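Local coordinates for protein-tyrosine-phosphatase (Vibrio vulnificus, PDB 7DHF) that probably removes phosphate from phosphotyrosine in proteins, as a low-molecular-weight protein tyrosine phosphatase linked to capsular polysaccharide, at residues G92-L97 with G106-F111; A60-V65 with Q126-F131; I40-E43 with L47-K50. The protein carries 1 engineered substitution. One frame throughout, in Å; residues are numbered along the deposited sequence.

Interaction 1: residues G92-L97 with G106-F111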
ATOM      1  N   GLY A  92       7.322  -9.970  -5.239  1.00 14.01           N
ATOM      2  CA  GLY A  92       6.771 -10.427  -6.503  1.00 14.80           C
ATOM      3  C   GLY A  92       5.924  -9.394  -7.216  1.00 14.73           C
ATOM      4  O   GLY A  92       5.742  -9.487  -8.435  1.00 15.95           O
ATOM      5  N   HIS A  93       5.399  -8.407  -6.487  1.00 13.61           N
ATOM      6  CA  HIS A  93       4.593  -7.367  -7.114  1.00 13.93           C
ATOM      7  C   HIS A  93       5.403  -6.499  -8.066  1.00 15.45           C
ATOM      8  O   HIS A  93       4.823  -5.892  -8.973  1.00 16.79           O
ATOM      9  CB  HIS A  93       3.961  -6.480  -6.043  1.00 12.84           C
ATOM     10  CG  HIS A  93       2.973  -7.191  -5.173  1.00 11.69           C
ATOM     11  ND1 HIS A  93       2.574  -6.702  -3.949  1.00 11.96           N
ATOM     12  CD2 HIS A  93       2.301  -8.353  -5.353  1.00 13.03           C
ATOM     13  CE1 HIS A  93       1.699  -7.533  -3.409  1.00 12.35           C
ATOM     14  NE2 HIS A  93       1.516  -8.542  -4.241  1.00 12.97           N
ATOM     15  N   MET A  94       6.722  -6.419  -7.884  1.00 15.68           N
ATOM     16  CA  MET A  94       7.533  -5.557  -8.739  1.00 16.12           C
ATOM     17  C   MET A  94       7.472  -6.006 -10.192  1.00 17.43           C
ATOM     18  O   MET A  94       7.307  -5.183 -11.100  1.00 18.64           O
ATOM     19  CB  MET A  94       8.975  -5.530  -8.241  1.00 17.21           C
ATOM     20  CG  MET A  94       9.122  -4.942  -6.856  1.00 18.65           C
ATOM     21  SD  MET A  94      10.831  -4.523  -6.489  1.00 19.86           S
ATOM     22  CE  MET A  94      10.702  -4.088  -4.757  1.00 20.07           C
ATOM     23  N   GLU A  95       7.612  -7.309 -10.438  1.00 18.21           N
ATOM     24  CA  GLU A  95       7.570  -7.796 -11.814  1.00 19.48           C
ATOM     25  C   GLU A  95       6.184  -7.612 -12.421  1.00 18.66           C
ATOM     26  O   GLU A  95       6.059  -7.256 -13.599  1.00 17.94           O
ATOM     27  CB  GLU A  95       8.018  -9.257 -11.878  1.00 23.23           C
ATOM     28  CG  GLU A  95       9.526  -9.436 -11.746  1.00 27.01           C
ATOM     29  CD  GLU A  95       9.977 -10.866 -11.989  1.00 30.09           C
ATOM     30  OE1 GLU A  95       9.120 -11.721 -12.293  1.00 31.23           O
ATOM     31  OE2 GLU A  95      11.193 -11.132 -11.876  1.00 31.94           O
ATOM     32  N   ALA A  96       5.130  -7.837 -11.634  1.00 19.48           N
ATOM     33  CA  ALA A  96       3.783  -7.585 -12.129  1.00 20.16           C
ATOM     34  C   ALA A  96       3.584  -6.104 -12.425  1.00 19.83           C
ATOM     35  O   ALA A  96       2.926  -5.740 -13.407  1.00 20.63           O
ATOM     36  CB  ALA A  96       2.754  -8.071 -11.109  1.00 21.73           C
ATOM     37  N   LEU A  97       4.155  -5.235 -11.590  1.00 18.82           N
ATOM     38  CA  LEU A  97       4.040  -3.797 -11.813  1.00 19.64           C
ATOM     39  C   LEU A  97       4.763  -3.379 -13.087  1.00 20.29           C
ATOM     40  O   LEU A  97       4.234  -2.599 -13.885  1.00 20.36           O
ATOM     41  CB  LEU A  97       4.596  -3.042 -10.605  1.00 20.75           C
ATOM     42  CG  LEU A  97       4.542  -1.515 -10.681  1.00 22.65           C
ATOM     43  CD1 LEU A  97       4.233  -0.935  -9.309  1.00 23.31           C
ATOM     44  CD2 LEU A  97       5.839  -0.930 -11.216  1.00 23.84           C
ATOM     45  N   GLY A 106      12.661   1.927 -11.757  1.00 17.88           N
ATOM     46  CA  GLY A 106      13.670   2.624 -10.981  1.00 16.74           C
ATOM     47  C   GLY A 106      13.155   3.210  -9.683  1.00 15.97           C
ATOM     48  O   GLY A 106      13.928   3.406  -8.743  1.00 17.03           O
ATOM     49  N   LYS A 107      11.858   3.506  -9.606  1.00 14.76           N
ATOM     50  CA  LYS A 107      11.290   4.113  -8.409  1.00 14.07           C
ATOM     51  C   LYS A 107      10.428   3.151  -7.600  1.00 12.53           C
ATOM     52  O   LYS A 107       9.740   3.589  -6.673  1.00 12.92           O
ATOM     53  CB  LYS A 107      10.495   5.370  -8.765  1.00 17.00           C
ATOM     54  CG  LYS A 107       9.334   5.138  -9.708  1.00 19.02           C
ATOM     55  CD  LYS A 107       8.758   6.460 -10.180  1.00 20.32           C
ATOM     56  CE  LYS A 107       7.631   6.254 -11.168  1.00 19.93           C
ATOM     57  NZ  LYS A 107       7.131   7.549 -11.703  1.00 16.03           N
ATOM     58  N   THR A 108      10.464   1.856  -7.906  1.00 11.74           N
ATOM     59  CA  THR A 108       9.661   0.864  -7.200  1.00 11.66           C
ATOM     60  C   THR A 108      10.530   0.151  -6.171  1.00 11.37           C
ATOM     61  O   THR A 108      11.561  -0.437  -6.519  1.00 11.93           O
ATOM     62  CB  THR A 108       9.037  -0.132  -8.179  1.00 12.61           C
ATOM     63  OG1 THR A 108       8.149   0.563  -9.063  1.00 14.16           O
ATOM     64  CG2 THR A 108       8.253  -1.214  -7.438  1.00 13.73           C
ATOM     65  N   MET A 109      10.107   0.206  -4.911  1.00 10.98           N
ATOM     66  CA  MET A 109      10.831  -0.379  -3.793  1.00 10.90           C
ATOM     67  C   MET A 109       9.843  -1.150  -2.922  1.00 10.22           C
ATOM     68  O   MET A 109       8.632  -1.128  -3.156  1.00 10.57           O
ATOM     69  CB  MET A 109      11.561   0.718  -3.008  1.00 11.85           C
ATOM     70  CG  MET A 109      12.462   1.579  -3.892  1.00 12.79           C
ATOM     71  SD  MET A 109      13.286   2.920  -3.019  1.00 13.06           S
ATOM     72  CE  MET A 109      14.040   3.805  -4.382  1.00 15.71           C
ATOM     73  N   LEU A 110      10.359  -1.835  -1.905  1.00 10.43           N
ATOM     74  CA  LEU A 110       9.558  -2.736  -1.086  1.00 10.16           C
ATOM     75  C   LEU A 110       9.063  -2.015   0.162  1.00  9.36           C
ATOM     76  O   LEU A 110       9.852  -1.398   0.884  1.00  9.97           O
ATOM     77  CB  LEU A 110      10.386  -3.955  -0.680  1.00 10.98           C
ATOM     78  CG  LEU A 110       9.625  -5.071   0.042  1.00 11.28           C
ATOM     79  CD1 LEU A 110       8.656  -5.770  -0.898  1.00 12.49           C
ATOM     80  CD2 LEU A 110      10.600  -6.072   0.637  1.00 12.17           C
ATOM     81  N   PHE A 111       7.759  -2.118   0.431  1.00  9.25           N
ATOM     82  CA  PHE A 111       7.215  -1.483   1.626  1.00  9.56           C
ATOM     83  C   PHE A 111       7.954  -1.952   2.874  1.00  9.27           C
ATOM     84  O   PHE A 111       8.319  -1.139   3.730  1.00  9.71           O
ATOM     85  CB  PHE A 111       5.714  -1.759   1.747  1.00  9.69           C
ATOM     86  CG  PHE A 111       4.999  -0.791   2.642  1.00  9.60           C
ATOM     87  CD1 PHE A 111       4.375   0.329   2.114  1.00 10.23           C
ATOM     88  CD2 PHE A 111       4.961  -0.987   4.012  1.00  9.83           C
ATOM     89  CE1 PHE A 111       3.725   1.230   2.933  1.00 10.67           C
ATOM     90  CE2 PHE A 111       4.312  -0.087   4.837  1.00  9.82           C
ATOM     91  CZ  PHE A 111       3.692   1.022   4.296  1.00 10.47           C
TER

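Interaction 2: residues A60-V65 with Q126-F131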
ATOM      1  N   ALA A  60      -7.104  -0.445  11.866  1.00 10.36           N
ATOM      2  CA  ALA A  60      -6.427   0.844  11.777  1.00 10.37           C
ATOM      3  C   ALA A  60      -7.049   1.852  12.734  1.00 10.39           C
ATOM      4  O   ALA A  60      -6.336   2.618  13.393  1.00 11.06           O
ATOM      5  CB  ALA A  60      -6.476   1.361  10.341  1.00 11.65           C
ATOM      6  N   LYS A  61      -8.381   1.856  12.836  1.00 11.52           N
ATOM      7  CA  LYS A  61      -9.060   2.794  13.723  1.00 11.99           C
ATOM      8  C   LYS A  61      -8.640   2.583  15.172  1.00 12.59           C
ATOM      9  O   LYS A  61      -8.500   3.548  15.933  1.00 13.04           O
ATOM     10  CB  LYS A  61     -10.574   2.643  13.566  1.00 13.93           C
ATOM     11  CG  LYS A  61     -11.396   3.623  14.384  1.00 16.78           C
ATOM     12  CD  LYS A  61     -12.880   3.439  14.106  1.00 21.23           C
ATOM     13  CE  LYS A  61     -13.733   4.394  14.923  1.00 25.55           C
ATOM     14  NZ  LYS A  61     -15.183   4.229  14.625  1.00 27.99           N
ATOM     15  N   GLU A  62      -8.436   1.326  15.574  1.00 12.64           N
ATOM     16  CA  GLU A  62      -7.965   1.038  16.924  1.00 13.85           C
ATOM     17  C   GLU A  62      -6.574   1.600  17.174  1.00 13.79           C
ATOM     18  O   GLU A  62      -6.151   1.685  18.332  1.00 15.10           O
ATOM     19  CB  GLU A  62      -7.969  -0.472  17.157  1.00 16.33           C
ATOM     20  CG  GLU A  62      -9.364  -1.076  17.169  1.00 19.35           C
ATOM     21  CD  GLU A  62      -9.350  -2.590  17.236  1.00 24.25           C
ATOM     22  OE1 GLU A  62      -8.251  -3.179  17.201  1.00 27.54           O
ATOM     23  OE2 GLU A  62     -10.443  -3.189  17.323  1.00 25.89           O
ATOM     24  N   ASN A  63      -5.853   1.975  16.116  1.00 12.32           N
ATOM     25  CA  ASN A  63      -4.547   2.611  16.232  1.00 12.40           C
ATOM     26  C   ASN A  63      -4.584   4.070  15.790  1.00 12.29           C
ATOM     27  O   ASN A  63      -3.534   4.664  15.527  1.00 13.25           O
ATOM     28  CB  ASN A  63      -3.509   1.827  15.430  1.00 13.56           C
ATOM     29  CG  ASN A  63      -3.267   0.444  15.998  1.00 15.43           C
ATOM     30  OD1 ASN A  63      -2.438   0.266  16.889  1.00 16.53           O
ATOM     31  ND2 ASN A  63      -3.986  -0.546  15.483  1.00 15.33           N
ATOM     32  N   CYS A  64      -5.778   4.656  15.699  1.00 11.32           N
ATOM     33  CA  CYS A  64      -5.937   6.073  15.367  1.00 11.55           C
ATOM     34  C   CYS A  64      -5.419   6.397  13.966  1.00 11.66           C
ATOM     35  O   CYS A  64      -4.842   7.459  13.728  1.00 13.81           O
ATOM     36  CB  CYS A  64      -5.332   6.995  16.429  1.00 12.74           C
ATOM     37  SG  CYS A  64      -6.223   6.988  18.007  1.00 14.37           S
ATOM     38  N   VAL A  65      -5.630   5.473  13.033  1.00 11.00           N
ATOM     39  CA  VAL A  65      -5.345   5.689  11.620  1.00 11.10           C
ATOM     40  C   VAL A  65      -6.657   5.557  10.861  1.00 11.32           C
ATOM     41  O   VAL A  65      -7.358   4.546  10.991  1.00 11.77           O
ATOM     42  CB  VAL A  65      -4.287   4.704  11.088  1.00 11.32           C
ATOM     43  CG1 VAL A  65      -4.155   4.821   9.573  1.00 11.30           C
ATOM     44  CG2 VAL A  65      -2.942   4.962  11.752  1.00 11.95           C
ATOM     45  N   GLN A 126      -9.528 -13.508   5.830  1.00 17.80           N
ATOM     46  CA  GLN A 126      -9.058 -14.184   7.027  1.00 17.45           C
ATOM     47  C   GLN A 126      -9.598 -13.465   8.260  1.00 17.44           C
ATOM     48  O   GLN A 126     -10.266 -12.431   8.167  1.00 17.30           O
ATOM     49  CB  GLN A 126      -7.529 -14.245   7.029  1.00 18.01           C
ATOM     50  CG  GLN A 126      -6.960 -15.109   5.915  1.00 21.21           C
ATOM     51  CD  GLN A 126      -5.537 -14.745   5.558  1.00 26.32           C
ATOM     52  OE1 GLN A 126      -4.616 -14.936   6.353  1.00 27.88           O
ATOM     53  NE2 GLN A 126      -5.348 -14.208   4.358  1.00 28.71           N
ATOM     54  N   SER A 127      -9.308 -14.033   9.427  1.00 17.79           N
ATOM     55  CA  SER A 127      -9.812 -13.496  10.680  1.00 17.48           C
ATOM     56  C   SER A 127      -9.096 -12.194  11.034  1.00 15.50           C
ATOM     57  O   SER A 127      -8.086 -11.816  10.429  1.00 16.11           O
ATOM     58  CB  SER A 127      -9.620 -14.510  11.805  1.00 19.96           C
ATOM     59  OG  SER A 127      -8.245 -14.694  12.083  1.00 22.34           O
ATOM     60  N   LYS A 128      -9.627 -11.510  12.051  1.00 14.56           N
ATOM     61  CA  LYS A 128      -9.027 -10.258  12.496  1.00 14.59           C
ATOM     62  C   LYS A 128      -7.559 -10.444  12.857  1.00 16.30           C
ATOM     63  O   LYS A 128      -6.759  -9.517  12.688  1.00 15.38           O
ATOM     64  CB  LYS A 128      -9.783  -9.718  13.710  1.00 14.38           C
ATOM     65  CG  LYS A 128      -9.212  -8.421  14.258  1.00 15.44           C
ATOM     66  CD  LYS A 128     -10.116  -7.807  15.310  1.00 16.64           C
ATOM     67  CE  LYS A 128      -9.573  -6.472  15.783  1.00 18.70           C
ATOM     68  NZ  LYS A 128     -10.485  -5.804  16.752  1.00 21.70           N
ATOM     69  N   GLU A 129      -7.186 -11.629  13.351  1.00 17.78           N
ATOM     70  CA  GLU A 129      -5.787 -11.888  13.685  1.00 19.45           C
ATOM     71  C   GLU A 129      -4.872 -11.593  12.507  1.00 18.28           C
ATOM     72  O   GLU A 129      -3.789 -11.019  12.678  1.00 18.51           O
ATOM     73  CB  GLU A 129      -5.611 -13.345  14.119  1.00 23.68           C
ATOM     74  CG  GLU A 129      -6.124 -13.659  15.509  1.00 27.83           C
ATOM     75  CD  GLU A 129      -5.702 -15.038  15.978  1.00 32.28           C
ATOM     76  OE1 GLU A 129      -4.490 -15.244  16.201  1.00 34.18           O
ATOM     77  OE2 GLU A 129      -6.579 -15.919  16.111  1.00 35.16           O
ATOM     78  N   ALA A 130      -5.281 -11.993  11.302  1.00 17.54           N
ATOM     79  CA  ALA A 130      -4.460 -11.742  10.121  1.00 16.08           C
ATOM     80  C   ALA A 130      -4.360 -10.252   9.831  1.00 14.23           C
ATOM     81  O   ALA A 130      -3.311  -9.770   9.387  1.00 14.59           O
ATOM     82  CB  ALA A 130      -5.034 -12.489   8.916  1.00 16.78           C
ATOM     83  N   PHE A 131      -5.440  -9.507  10.071  1.00 12.85           N
ATOM     84  CA  PHE A 131      -5.403  -8.063   9.873  1.00 11.31           C
ATOM     85  C   PHE A 131      -4.522  -7.385  10.916  1.00 10.51           C
ATOM     86  O   PHE A 131      -3.842  -6.397  10.614  1.00 10.74           O
ATOM     87  CB  PHE A 131      -6.826  -7.502   9.882  1.00 10.88           C
ATOM     88  CG  PHE A 131      -7.591  -7.792   8.621  1.00 11.15           C
ATOM     89  CD1 PHE A 131      -7.610  -6.878   7.582  1.00 11.17           C
ATOM     90  CD2 PHE A 131      -8.281  -8.984   8.472  1.00 12.20           C
ATOM     91  CE1 PHE A 131      -8.304  -7.143   6.422  1.00 12.89           C
ATOM     92  CE2 PHE A 131      -8.978  -9.256   7.310  1.00 13.18           C
ATOM     93  CZ  PHE A 131      -8.989  -8.334   6.283  1.00 13.32           C
TER

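Interaction 3: residues I40-E43 with L47-K50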
ATOM      1  N   ILE A  40      -2.637  -3.896  -8.351  1.00 11.29           N
ATOM      2  CA  ILE A  40      -2.240  -4.473  -9.633  1.00 12.31           C
ATOM      3  C   ILE A  40      -3.403  -5.193 -10.300  1.00 12.15           C
ATOM      4  O   ILE A  40      -3.464  -5.275 -11.532  1.00 12.81           O
ATOM      5  CB  ILE A  40      -1.030  -5.407  -9.421  1.00 14.08           C
ATOM      6  CG1 ILE A  40       0.202  -4.591  -9.038  1.00 15.03           C
ATOM      7  CG2 ILE A  40      -0.756  -6.245 -10.667  1.00 15.75           C
ATOM      8  CD1 ILE A  40       1.296  -5.407  -8.398  1.00 17.14           C
ATOM      9  N   ALA A  41      -4.332  -5.737  -9.511  1.00 11.67           N
ATOM     10  CA  ALA A  41      -5.436  -6.532 -10.035  1.00 12.63           C
ATOM     11  C   ALA A  41      -6.780  -6.028  -9.520  1.00 11.93           C
ATOM     12  O   ALA A  41      -7.738  -6.797  -9.417  1.00 12.64           O
ATOM     13  CB  ALA A  41      -5.254  -8.013  -9.705  1.00 13.87           C
ATOM     14  N   ALA A  42      -6.870  -4.740  -9.191  1.00 11.51           N
ATOM     15  CA  ALA A  42      -8.120  -4.208  -8.656  1.00 11.91           C
ATOM     16  C   ALA A  42      -9.258  -4.354  -9.658  1.00 11.04           C
ATOM     17  O   ALA A  42     -10.381  -4.714  -9.284  1.00 12.40           O
ATOM     18  CB  ALA A  42      -7.936  -2.744  -8.259  1.00 11.95           C
ATOM     19  N   GLU A  43      -8.989  -4.082 -10.936  1.00 11.04           N
ATOM     20  CA  GLU A  43     -10.043  -4.138 -11.945  1.00 11.97           C
ATOM     21  C   GLU A  43     -10.492  -5.574 -12.193  1.00 11.89           C
ATOM     22  O   GLU A  43     -11.694  -5.868 -12.185  1.00 12.42           O
ATOM     23  CB  GLU A  43      -9.555  -3.477 -13.239  1.00 14.32           C
ATOM     24  CG  GLU A  43     -10.665  -3.037 -14.186  1.00 18.34           C
ATOM     25  CD  GLU A  43     -10.214  -1.966 -15.169  1.00 21.02           C
ATOM     26  OE1 GLU A  43      -9.003  -1.663 -15.215  1.00 23.41           O
ATOM     27  OE2 GLU A  43     -11.072  -1.430 -15.905  1.00 21.93           O
ATOM     28  N   LEU A  47     -13.008  -4.896  -7.947  1.00 13.32           N
ATOM     29  CA  LEU A  47     -12.931  -4.116  -6.720  1.00 12.99           C
ATOM     30  C   LEU A  47     -12.879  -2.606  -6.922  1.00 12.85           C
ATOM     31  O   LEU A  47     -12.938  -1.875  -5.928  1.00 13.00           O
ATOM     32  CB  LEU A  47     -11.716  -4.555  -5.888  1.00 13.31           C
ATOM     33  CG  LEU A  47     -11.777  -5.971  -5.308  1.00 13.65           C
ATOM     34  CD1 LEU A  47     -10.452  -6.341  -4.666  1.00 14.26           C
ATOM     35  CD2 LEU A  47     -12.907  -6.107  -4.297  1.00 13.43           C
ATOM     36  N   ILE A  48     -12.767  -2.112  -8.159  1.00 13.24           N
ATOM     37  CA  ILE A  48     -12.632  -0.671  -8.361  1.00 13.38           C
ATOM     38  C   ILE A  48     -13.801   0.055  -7.715  1.00 12.60           C
ATOM     39  O   ILE A  48     -14.971  -0.289  -7.931  1.00 14.16           O
ATOM     40  CB  ILE A  48     -12.508  -0.335  -9.855  1.00 15.35           C
ATOM     41  CG1 ILE A  48     -11.179  -0.867 -10.402  1.00 16.82           C
ATOM     42  CG2 ILE A  48     -12.631   1.180 -10.079  1.00 16.21           C
ATOM     43  CD1 ILE A  48     -10.932  -0.554 -11.867  1.00 17.80           C
ATOM     44  N   GLY A  49     -13.484   1.080  -6.924  1.00 12.04           N
ATOM     45  CA  GLY A  49     -14.477   1.858  -6.223  1.00 11.39           C
ATOM     46  C   GLY A  49     -14.823   1.345  -4.844  1.00 11.65           C
ATOM     47  O   GLY A  49     -15.443   2.081  -4.065  1.00 12.95           O
ATOM     48  N   LYS A  50     -14.437   0.118  -4.511  1.00 11.24           N
ATOM     49  CA  LYS A  50     -14.819  -0.457  -3.236  1.00 11.32           C
ATOM     50  C   LYS A  50     -14.061   0.218  -2.093  1.00 10.26           C
ATOM     51  O   LYS A  50     -12.921   0.662  -2.264  1.00 11.16           O
ATOM     52  CB  LYS A  50     -14.529  -1.954  -3.223  1.00 12.00           C
ATOM     53  CG  LYS A  50     -15.459  -2.769  -4.112  1.00 13.23           C
ATOM     54  CD  LYS A  50     -16.826  -2.955  -3.466  1.00 15.00           C
ATOM     55  CE  LYS A  50     -17.787  -3.725  -4.360  1.00 17.55           C
ATOM     56  NZ  LYS A  50     -18.196  -2.942  -5.556  1.00 18.61           N
TER
HETATM   57  O   HOH W   1     -13.306  -3.556 -11.076  1.00 18.28           O

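Interaction 1: residues G92-L97 with G106-F111
In the last beta-alpha-beta unit of the parallel sheet, Met94 and Leu97 of helix 92-100 lie over Thr108 and Leu110 of the edge strand 108-110. Met94 and Thr108 bury nearly equal areas and run past one another with opposed headings, Met94 CG lying 3.9 Å from Thr108 CG2. Beyond CG the methionine chain is extended (chi2 -165°, chi3 -172°), which carries its terminal methyl past the threonine and onto the strand backbone. There CE rests 3.6 Å from Met109 C and 3.7 Å from Leu110 N, and it also meets Leu110 CB at 4.1 Å. The helix and strand segments run nearly antiparallel, at 163°, with axes 9.0 Å apart, as expected where the helix of a beta-alpha-beta crossover returns the chain to the sheet. Val88 on the neighbouring strand 85-88 also touches Met94. One turn further along the helix, Leu97 meets Thr108 tip to tip, its CD2 3.5 Å from OG1. That hydroxyl has its polar partner elsewhere, in a hydrogen bond with Ala104 O, and offers the leucine methyl a purely van der Waals contact. Leu97 also packs on Ile86 and Leu75.

Interaction 2: residues A60-V65 with Q126-F131
Glu62 and Lys128 form a surface salt bridge between the type I beta turn Lys61-Cys64, where helix 54-61 gives way to a Schellman motif, and the first turn of helix 128-146; both helices belong to the low-molecular-weight phosphatase fold. Lys128 NZ donates to Glu62 OE2 at 2.7 Å and meets the syn lone pair of that oxygen, on the side of OE1. The second carboxylate oxygen stays farther off, with OE1 3.5 Å from NZ, and the grip is therefore one-sided.

Both side chains are stretched and approach head-on. Lys128 has CG anti to the backbone N (chi1 179°), and all its later torsions are near 180°, which lets the ammonium reach Glu62. Its aliphatic part passes Met55 and Val59 on the way. Glu62 instead sets CG beside its own backbone N (chi1 -67°) and then runs straight to the carboxylate.

Cys64, with positive phi, is the C-prime residue of the Schellman motif, and this cysteine has been seen in an interchain disulfide. On the other segment, Ser127 is at the N-cap position right before Lys128. The two Schellman bonds run from Cys64 N to Lys61 O, 2.9 Å, and from Val65 N to Ala60 O, 3.0 Å. Ala60 O also accepts from Asn63 N at 2.8 Å, and its two donors arrive from opposite faces of its plane.

Interaction 3: residues I40-E43 with L47-K50
Ile48, Ala42 and Leu47 bury the most surface where the loop after strand 34-39 folds back on itself. Ile48 does so mainly with its longer branch. Its CG1 lies beside the backbone N, anti to the carbonyl carbon (chi1 -68°), and the branch extends from there across the start of the Glu43 side chain. CD1 ends 3.4 Å from Glu43 CG and 3.5 Å from Glu43 CB, the two side chains crossing at a slant. It is the aliphatic part of the glutamate that takes the methyl. The same isoleucine touches Ala42 more loosely, CG1 to CB at 4.3 Å.

Ala42 also offers its carbonyl. Leu47 N donates to Ala42 O at 3.0 Å with an N-H...O angle of 162°, and the donor lies nearly in line with the C=O bond, at 164°. Leu47 CB packs against the same oxygen, 3.7 Å from Ala42 O. The hydrogen bond closes a short loop, and the chain then enters a type II beta turn from Leu47 to Lys50. Gly49, with positive phi, takes the third position of the turn. A water adds a second link between the backbones, donating to Glu43 O and accepting from Ile48 N, the latter at 3.3 Å.

The loop lies near the predicted active site of the phosphatase. The Leu47 side chain is about 8 Å from that of Asp122, the predicted proton donor, and about 4 Å from a bound glycerol, probably from the crystallisation liquor; it also packs on Ile16. Gln74 holds the first segment through two bonds, receiving the N-H of Glu43 at its OE1 and giving its NE2 to Ile40 O, while Ser72 touches Ala42.

How the interactions relate
From the N terminus, interaction 3 comes first: it closes a short loop between strand 34-39 and helix 54-61. The 60-65 segment then opens interaction 2, whose partner at the start of helix 128-146 is reached only after 60 residues. Inside that long loop interaction 1 is nested, tying helix 92-100 to the edge strand 108-110 of the sheet. Interaction 3 lies in series with both others and crosses neither. Interactions 1 and 3 nonetheless touch, as Ile40 packs with its CD1 against His93 O and with its CG2 against Ala96 CB. Interaction 2 stays apart, on the opposite side of the chain's centre from interaction 1.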